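Local coordinates for ThiJ/PfpI family protein (Francisella tularensis subsp. novicida, PDB 4P5P) that is regarded as a virulence factor and, as an Hsp31-like member of the DJ-1/PfpI family, probably has glyoxalase III activity, at residues 2-7 and 95-100; 6-11 and 50-55. One frame throughout, in Å; residues are numbered along the deposited sequence.

Contact 1: residues 2-7 and 95-100; sequences KNVLMV and AIIFAG
Val7 and Phe98 form the tight end of this contact. The two side chains lie alongside each other, and Val7 CB meets the ring obliquely, nearest Phe98 CD1 at 3.7 Å. Because Val7 CG1 stands anti to the backbone N (chi1 -178°), it too packs on Phe98 CD1 and CE1, while Val7 CG2 touches both Phe98 CE1 and Ile96 CG1, each at 4.0 Å. Leu5 continues this apolar face, its CD2 branch beside Ile96 CD1. On the other face of the sheet Val4 CG1 touches Ile97 CG1 at 3.8 Å, and Met6 CG rests on Ile97 CB.

The backbone evidence is a parallel register. Ile97 N donates to Leu5 O at 2.7 Å, and Val7 N donates to Ile97 O at 2.8 Å; each carbonyl is met almost head-on, with a C=O...N angle of 169°. Leu5 O also receives a CA-H contact from Ile96, so two donors share it. Past the strand end, Ala99 N still bonds to Val7 O.

Toward the opposite end Leu5 N still makes a sound, straight bond to Ala95 O at 3.0 Å, though tilted 31° from the carbonyl plane. Pairing slackens beyond it: Asn3 O stays 3.6 Å from Ala95 N, too far for a hydrogen bond, and that buried N has no partner in the model. Asn3 itself is partly exposed.

In the flavodoxin-like sheet this is the central pair at which strand order reverses direction: strand 40-46 flanks 2-8 on its outer side, strand 127-130 flanks 95-98, and helix 112-123 covers Ile96 and Phe98 through Ile121, Ile114 and Val118.

Contact 2: residues 6-11 and 50-55; sequences MVTTSH and GEIPID
Pro53 presents the CG-CD edge of its ring to one face of the flat peptide joining Ser10 to His11: CG stands almost directly above Ser10 C, at 3.6 Å, rather than beside it. From the same ring, CD approaches Thr9 O at 3.7 Å, so the proline spans two successive peptides. The N-H of the Ser10-His11 peptide is taken by Thr9 OG1, with His11 N 3.1 Å from that oxygen and an angle of 165° at the hydrogen. Farther out, His11 stacks its imidazole with the ring of Trp106, while its carbonyl O stays near Pro53 CG.

That His11-to-Thr9 bond defines an ST turn just beyond strand 2-8, at the C-terminal ends of the parallel strands of a mostly parallel alpha/beta sheet, where loops gather. Asp107 holds the turn from outside, its carboxylate bonding both Thr9 OG1 and Ser10 N.

Deeper in, Thr8 and Ile52 cross at about a right angle. Thr8 OG1 lies between the backbone N and the carbonyl carbon (chi1 77°), which brings it to 3.4 Å from Ile52 CG2, with Ile52 CD1 also close. The hydroxyl donates within its own segment, to Thr9 O at 3.0 Å, from 37° above the carbonyl plane. No direct hydrogen bond links the segments; one water does so instead, accepting from Ser10 OG at 2.7 Å and donating to Glu51 O over an equal length. Ser10 OG is held a second time by Met48 N, while Ile52 also packs on Met79 of helix 73-80.

In the fold
Both contacts use strand 2-8, and their segments share Met6 and Val7, yet their centres are 13 Å apart. Contact 1 lies inside the sheet, its centre about 8 Å from the centre of the chain; contact 2 lies where the chain leaves the strand, about 11 Å from that centre and only partly buried. The evidence differs in kind: regular backbone pairing in 2-7 with 95-100; in 6-11 with 50-55, carbon atoms of Ile52 and Pro53 packed on a hydroxyl and on backbone atoms, plus one bridging water. Cys132, seen here as 3-sulfinoalanine, follows strand 127-130, the neighbour of 95-98, consistent with the nucleophile position of the DJ-1/PfpI family.

Contact 1: residues 2-7 and 95-100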
ATOM      1  N   LYS A   2       5.615   3.744 -19.041  1.00 21.96           N
ATOM      2  CA  LYS A   2       4.609   3.720 -17.985  1.00 19.80           C
ATOM      3  C   LYS A   2       5.183   4.431 -16.764  1.00 16.88           C
ATOM      4  O   LYS A   2       6.383   4.414 -16.543  1.00 16.94           O
ATOM      5  CB  LYS A   2       4.215   2.290 -17.622  1.00 21.52           C
ATOM      6  CG  LYS A   2       3.541   1.494 -18.733  1.00 24.05           C
ATOM      7  CD  LYS A   2       2.109   1.959 -18.953  1.00 26.98           C
ATOM      8  CE  LYS A   2       1.462   1.186 -20.100  1.00 31.14           C
ATOM      9  NZ  LYS A   2       0.136   1.760 -20.455  1.00 33.44           N
ATOM     10  N   ASN A   3       4.320   5.061 -15.987  1.00 15.34           N
ATOM     11  CA  ASN A   3       4.748   5.762 -14.785  0.62 16.06           C
ATOM     12  C   ASN A   3       3.890   5.348 -13.601  1.00 14.73           C
ATOM     13  O   ASN A   3       2.666   5.491 -13.627  1.00 15.17           O
ATOM     14  CB  ASN A   3       4.696   7.272 -14.991  0.62 18.25           C
ATOM     15  CG  ASN A   3       5.840   7.773 -15.839  0.62 20.34           C
ATOM     16  OD1 ASN A   3       6.966   7.922 -15.359  0.62 20.07           O
ATOM     17  ND2 ASN A   3       5.562   8.030 -17.111  0.62 21.11           N
ATOM     18  N   VAL A   4       4.546   4.817 -12.568  1.00 13.60           N
ATOM     19  CA  VAL A   4       3.876   4.249 -11.406  1.00 13.05           C
ATOM     20  C   VAL A   4       4.228   5.033 -10.151  1.00 12.61           C
ATOM     21  O   VAL A   4       5.396   5.330  -9.915  1.00 12.62           O
ATOM     22  CB  VAL A   4       4.286   2.770 -11.213  1.00 12.87           C
ATOM     23  CG1 VAL A   4       3.642   2.169  -9.965  1.00 14.21           C
ATOM     24  CG2 VAL A   4       3.949   1.949 -12.466  1.00 13.42           C
ATOM     25  N   LEU A   5       3.215   5.370  -9.359  1.00 11.11           N
ATOM     26  CA  LEU A   5       3.405   6.057  -8.080  1.00 10.49           C
ATOM     27  C   LEU A   5       3.237   5.075  -6.924  1.00 10.24           C
ATOM     28  O   LEU A   5       2.184   4.470  -6.779  1.00 11.47           O
ATOM     29  CB  LEU A   5       2.419   7.218  -7.941  1.00 11.58           C
ATOM     30  CG  LEU A   5       2.614   8.075  -6.688  1.00 12.84           C
ATOM     31  CD1 LEU A   5       3.910   8.839  -6.774  1.00 12.51           C
ATOM     32  CD2 LEU A   5       1.443   8.993  -6.511  1.00 12.69           C
ATOM     33  N   MET A   6       4.266   4.932  -6.104  1.00  9.44           N
ATOM     34  CA  MET A   6       4.204   4.102  -4.911  1.00  9.85           C
ATOM     35  C   MET A   6       4.155   5.030  -3.704  1.00 10.18           C
ATOM     36  O   MET A   6       4.905   6.013  -3.638  1.00 10.44           O
ATOM     37  CB  MET A   6       5.400   3.147  -4.833  1.00 11.28           C
ATOM     38  CG  MET A   6       5.416   2.107  -5.946  1.00 11.45           C
ATOM     39  SD  MET A   6       6.631   0.803  -5.668  1.00 13.78           S
ATOM     40  CE  MET A   6       5.881  -0.091  -4.316  1.00 15.31           C
ATOM     41  N   VAL A   7       3.258   4.711  -2.773  1.00  9.21           N
ATOM     42  CA  VAL A   7       2.947   5.538  -1.620  1.00  8.88           C
ATOM     43  C   VAL A   7       3.168   4.789  -0.308  1.00  9.25           C
ATOM     44  O   VAL A   7       2.664   3.685  -0.116  1.00 10.11           O
ATOM     45  CB  VAL A   7       1.470   6.010  -1.666  1.00 10.29           C
ATOM     46  CG1 VAL A   7       1.141   6.917  -0.494  1.00 10.74           C
ATOM     47  CG2 VAL A   7       1.176   6.735  -2.965  1.00  9.81           C
ATOM     48  N   ALA A  95      -0.628   4.425 -12.602  1.00 14.04           N
ATOM     49  CA  ALA A  95      -0.980   3.544 -11.503  1.00 13.97           C
ATOM     50  C   ALA A  95      -0.572   4.183 -10.189  1.00 12.25           C
ATOM     51  O   ALA A  95       0.395   4.944 -10.144  1.00 12.57           O
ATOM     52  CB  ALA A  95      -0.305   2.196 -11.663  1.00 14.86           C
ATOM     53  N   ILE A  96      -1.299   3.848  -9.127  1.00 11.54           N
ATOM     54  CA  ILE A  96      -0.956   4.267  -7.780  1.00 11.99           C
ATOM     55  C   ILE A  96      -0.989   3.011  -6.907  1.00 10.98           C
ATOM     56  O   ILE A  96      -1.972   2.244  -6.935  1.00 12.44           O
ATOM     57  CB  ILE A  96      -1.903   5.397  -7.264  1.00 12.01           C
ATOM     58  CG1 ILE A  96      -1.391   5.969  -5.932  1.00 11.64           C
ATOM     59  CG2 ILE A  96      -3.351   4.940  -7.159  1.00 12.76           C
ATOM     60  CD1 ILE A  96      -2.068   7.276  -5.516  1.00 12.69           C
ATOM     61  N   ILE A  97       0.098   2.794  -6.181  1.00  9.75           N
ATOM     62  CA  ILE A  97       0.326   1.573  -5.401  1.00  9.66           C
ATOM     63  C   ILE A  97       0.600   1.938  -3.940  1.00 10.09           C
ATOM     64  O   ILE A  97       1.523   2.689  -3.671  1.00  9.83           O
ATOM     65  CB  ILE A  97       1.519   0.749  -5.964  1.00 11.82           C
ATOM     66  CG1 ILE A  97       1.337   0.478  -7.470  1.00 13.75           C
ATOM     67  CG2 ILE A  97       1.690  -0.538  -5.173  1.00 12.61           C
ATOM     68  CD1 ILE A  97       0.058  -0.219  -7.849  1.00 17.12           C
ATOM     69  N   PHE A  98      -0.180   1.380  -3.015  1.00 10.11           N
ATOM     70  CA  PHE A  98      -0.030   1.637  -1.583  1.00 10.41           C
ATOM     71  C   PHE A  98       0.652   0.488  -0.850  1.00  9.25           C
ATOM     72  O   PHE A  98       0.105  -0.603  -0.758  1.00 11.17           O
ATOM     73  CB  PHE A  98      -1.390   1.898  -0.961  1.00  9.52           C
ATOM     74  CG  PHE A  98      -2.061   3.106  -1.524  1.00  8.94           C
ATOM     75  CD1 PHE A  98      -1.763   4.357  -1.027  1.00  8.48           C
ATOM     76  CD2 PHE A  98      -2.970   3.005  -2.560  1.00 10.29           C
ATOM     77  CE1 PHE A  98      -2.344   5.484  -1.561  1.00 10.19           C
ATOM     78  CE2 PHE A  98      -3.568   4.141  -3.097  1.00 11.39           C
ATOM     79  CZ  PHE A  98      -3.253   5.376  -2.587  1.00 10.89           C
ATOM     80  N   ALA A  99       1.847   0.755  -0.334  1.00  9.11           N
ATOM     81  CA  ALA A  99       2.593  -0.211   0.456  1.00  9.76           C
ATOM     82  C   ALA A  99       1.976  -0.299   1.852  1.00  9.54           C
ATOM     83  O   ALA A  99       1.250   0.596   2.265  1.00 10.16           O
ATOM     84  CB  ALA A  99       4.057   0.202   0.539  1.00 10.81           C
ATOM     85  N   GLY A 100       2.267  -1.378   2.576  1.00 10.80           N
ATOM     86  CA  GLY A 100       1.716  -1.584   3.903  1.00 11.01           C
ATOM     87  C   GLY A 100       2.687  -1.313   5.038  1.00 10.76           C
ATOM     88  O   GLY A 100       3.586  -0.478   4.916  1.00 11.60           O
TER

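Contact 2: residues 6-11 and 50-55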
ATOM      1  N   MET A   6       4.266   4.932  -6.104  1.00  9.44           N
ATOM      2  CA  MET A   6       4.204   4.102  -4.911  1.00  9.85           C
ATOM      3  C   MET A   6       4.155   5.030  -3.704  1.00 10.18           C
ATOM      4  O   MET A   6       4.905   6.013  -3.638  1.00 10.44           O
ATOM      5  CB  MET A   6       5.400   3.147  -4.833  1.00 11.28           C
ATOM      6  CG  MET A   6       5.416   2.107  -5.946  1.00 11.45           C
ATOM      7  SD  MET A   6       6.631   0.803  -5.668  1.00 13.78           S
ATOM      8  CE  MET A   6       5.881  -0.091  -4.316  1.00 15.31           C
ATOM      9  N   VAL A   7       3.258   4.711  -2.773  1.00  9.21           N
ATOM     10  CA  VAL A   7       2.947   5.538  -1.620  1.00  8.88           C
ATOM     11  C   VAL A   7       3.168   4.789  -0.308  1.00  9.25           C
ATOM     12  O   VAL A   7       2.664   3.685  -0.116  1.00 10.11           O
ATOM     13  CB  VAL A   7       1.470   6.010  -1.666  1.00 10.29           C
ATOM     14  CG1 VAL A   7       1.141   6.917  -0.494  1.00 10.74           C
ATOM     15  CG2 VAL A   7       1.176   6.735  -2.965  1.00  9.81           C
ATOM     16  N   THR A   8       3.895   5.420   0.615  1.00  9.60           N
ATOM     17  CA  THR A   8       4.142   4.849   1.932  1.00  8.90           C
ATOM     18  C   THR A   8       3.533   5.682   3.033  1.00  8.78           C
ATOM     19  O   THR A   8       3.274   6.882   2.862  1.00 10.07           O
ATOM     20  CB  THR A   8       5.631   4.734   2.274  1.00  9.74           C
ATOM     21  OG1 THR A   8       6.130   6.027   2.647  1.00 10.57           O
ATOM     22  CG2 THR A   8       6.433   4.176   1.108  1.00  9.55           C
ATOM     23  N   THR A   9       3.320   5.029   4.167  1.00  8.32           N
ATOM     24  CA  THR A   9       2.995   5.709   5.404  1.00  8.87           C
ATOM     25  C   THR A   9       4.125   6.639   5.862  1.00  9.87           C
ATOM     26  O   THR A   9       5.279   6.463   5.468  1.00 10.13           O
ATOM     27  CB  THR A   9       2.700   4.672   6.520  1.00  9.81           C
ATOM     28  OG1 THR A   9       2.202   5.328   7.686  1.00  9.74           O
ATOM     29  CG2 THR A   9       3.953   3.898   6.878  1.00 10.40           C
ATOM     30  N   SER A  10       3.755   7.609   6.709  1.00 10.29           N
ATOM     31  CA  SER A  10       4.696   8.473   7.427  1.00 11.60           C
ATOM     32  C   SER A  10       4.571   8.300   8.946  1.00 12.56           C
ATOM     33  O   SER A  10       5.269   8.969   9.724  1.00 12.49           O
ATOM     34  CB  SER A  10       4.458   9.941   7.048  1.00 10.94           C
ATOM     35  OG  SER A  10       4.875  10.184   5.714  1.00 12.25           O
ATOM     36  N   HIS A  11       3.658   7.421   9.363  1.00 12.45           N
ATOM     37  CA  HIS A  11       3.332   7.250  10.777  1.00 11.23           C
ATOM     38  C   HIS A  11       4.224   6.234  11.474  1.00 13.15           C
ATOM     39  O   HIS A  11       4.266   5.072  11.074  1.00 13.42           O
ATOM     40  CB  HIS A  11       1.883   6.826  10.933  1.00 12.44           C
ATOM     41  CG  HIS A  11       1.381   6.944  12.336  1.00 13.10           C
ATOM     42  ND1 HIS A  11       0.855   8.112  12.843  1.00 14.61           N
ATOM     43  CD2 HIS A  11       1.348   6.044  13.346  1.00 13.09           C
ATOM     44  CE1 HIS A  11       0.508   7.918  14.103  1.00 15.67           C
ATOM     45  NE2 HIS A  11       0.808   6.676  14.437  1.00 13.93           N
ATOM     46  N   GLY A  50       9.622  13.740   3.804  1.00 13.44           N
ATOM     47  CA  GLY A  50      10.673  13.597   4.791  1.00 14.19           C
ATOM     48  C   GLY A  50      11.008  12.135   5.038  1.00 13.60           C
ATOM     49  O   GLY A  50      10.891  11.292   4.140  1.00 12.93           O
ATOM     50  N   GLU A  51      11.389  11.812   6.265  1.00 13.98           N
ATOM     51  CA  GLU A  51      11.923  10.483   6.524  1.00 14.46           C
ATOM     52  C   GLU A  51      10.801   9.465   6.555  1.00 13.50           C
ATOM     53  O   GLU A  51       9.808   9.651   7.264  1.00 14.00           O
ATOM     54  CB  GLU A  51      12.690  10.453   7.836  1.00 16.82           C
ATOM     55  CG  GLU A  51      13.329   9.119   8.127  1.00 18.96           C
ATOM     56  CD  GLU A  51      14.280   9.167   9.301  1.00 23.68           C
ATOM     57  OE1 GLU A  51      14.425   8.129   9.970  1.00 26.16           O
ATOM     58  OE2 GLU A  51      14.877  10.233   9.552  1.00 25.52           O
ATOM     59  N   ILE A  52      10.973   8.394   5.788  1.00 12.16           N
ATOM     60  CA  ILE A  52       9.985   7.329   5.739  1.00 11.40           C
ATOM     61  C   ILE A  52      10.297   6.346   6.867  1.00 10.57           C
ATOM     62  O   ILE A  52      11.350   5.716   6.862  1.00 12.01           O
ATOM     63  CB  ILE A  52       9.979   6.607   4.371  1.00 11.65           C
ATOM     64  CG1 ILE A  52       9.579   7.588   3.261  1.00 12.01           C
ATOM     65  CG2 ILE A  52       9.013   5.418   4.410  1.00 12.35           C
ATOM     66  CD1 ILE A  52       9.568   7.012   1.851  1.00 11.23           C
ATOM     67  N   PRO A  53       9.378   6.206   7.836  1.00 10.75           N
ATOM     68  CA  PRO A  53       9.657   5.293   8.946  1.00 11.66           C
ATOM     69  C   PRO A  53       9.537   3.832   8.525  1.00 10.09           C
ATOM     70  O   PRO A  53       8.611   3.474   7.783  1.00 11.42           O
ATOM     71  CB  PRO A  53       8.589   5.662   9.977  1.00 12.69           C
ATOM     72  CG  PRO A  53       7.442   6.127   9.172  1.00 11.85           C
ATOM     73  CD  PRO A  53       8.045   6.822   7.961  1.00 10.61           C
ATOM     74  N   ILE A  54      10.473   3.007   8.989  1.00 11.90           N
ATOM     75  CA  ILE A  54      10.460   1.578   8.689  1.00 13.26           C
ATOM     76  C   ILE A  54      10.119   0.789   9.955  1.00 13.70           C
ATOM     77  O   ILE A  54      10.735   0.972  11.002  1.00 13.47           O
ATOM     78  CB  ILE A  54      11.811   1.123   8.122  1.00 14.28           C
ATOM     79  CG1 ILE A  54      12.076   1.849   6.805  1.00 15.45           C
ATOM     80  CG2 ILE A  54      11.839  -0.406   7.920  1.00 13.91           C
ATOM     81  CD1 ILE A  54      13.478   1.676   6.301  1.00 16.39           C
ATOM     82  N   ASP A  55       9.120  -0.080   9.872  1.00 12.77           N
ATOM     83  CA  ASP A  55       8.802  -0.912  11.031  1.00 13.41           C
ATOM     84  C   ASP A  55       9.986  -1.841  11.284  1.00 13.33           C
ATOM     85  O   ASP A  55      10.382  -2.570  10.395  1.00 12.69           O
ATOM     86  CB  ASP A  55       7.520  -1.705  10.808  1.00 14.97           C
ATOM     87  CG  ASP A  55       7.054  -2.414  12.073  1.00 16.33           C
ATOM     88  OD1 ASP A  55       7.892  -3.041  12.754  1.00 16.95           O
ATOM     89  OD2 ASP A  55       5.850  -2.332  12.387  1.00 17.40           O
TER
HETATM   90  O   HOH W   1       7.508  10.685   6.238  1.00 20.77           O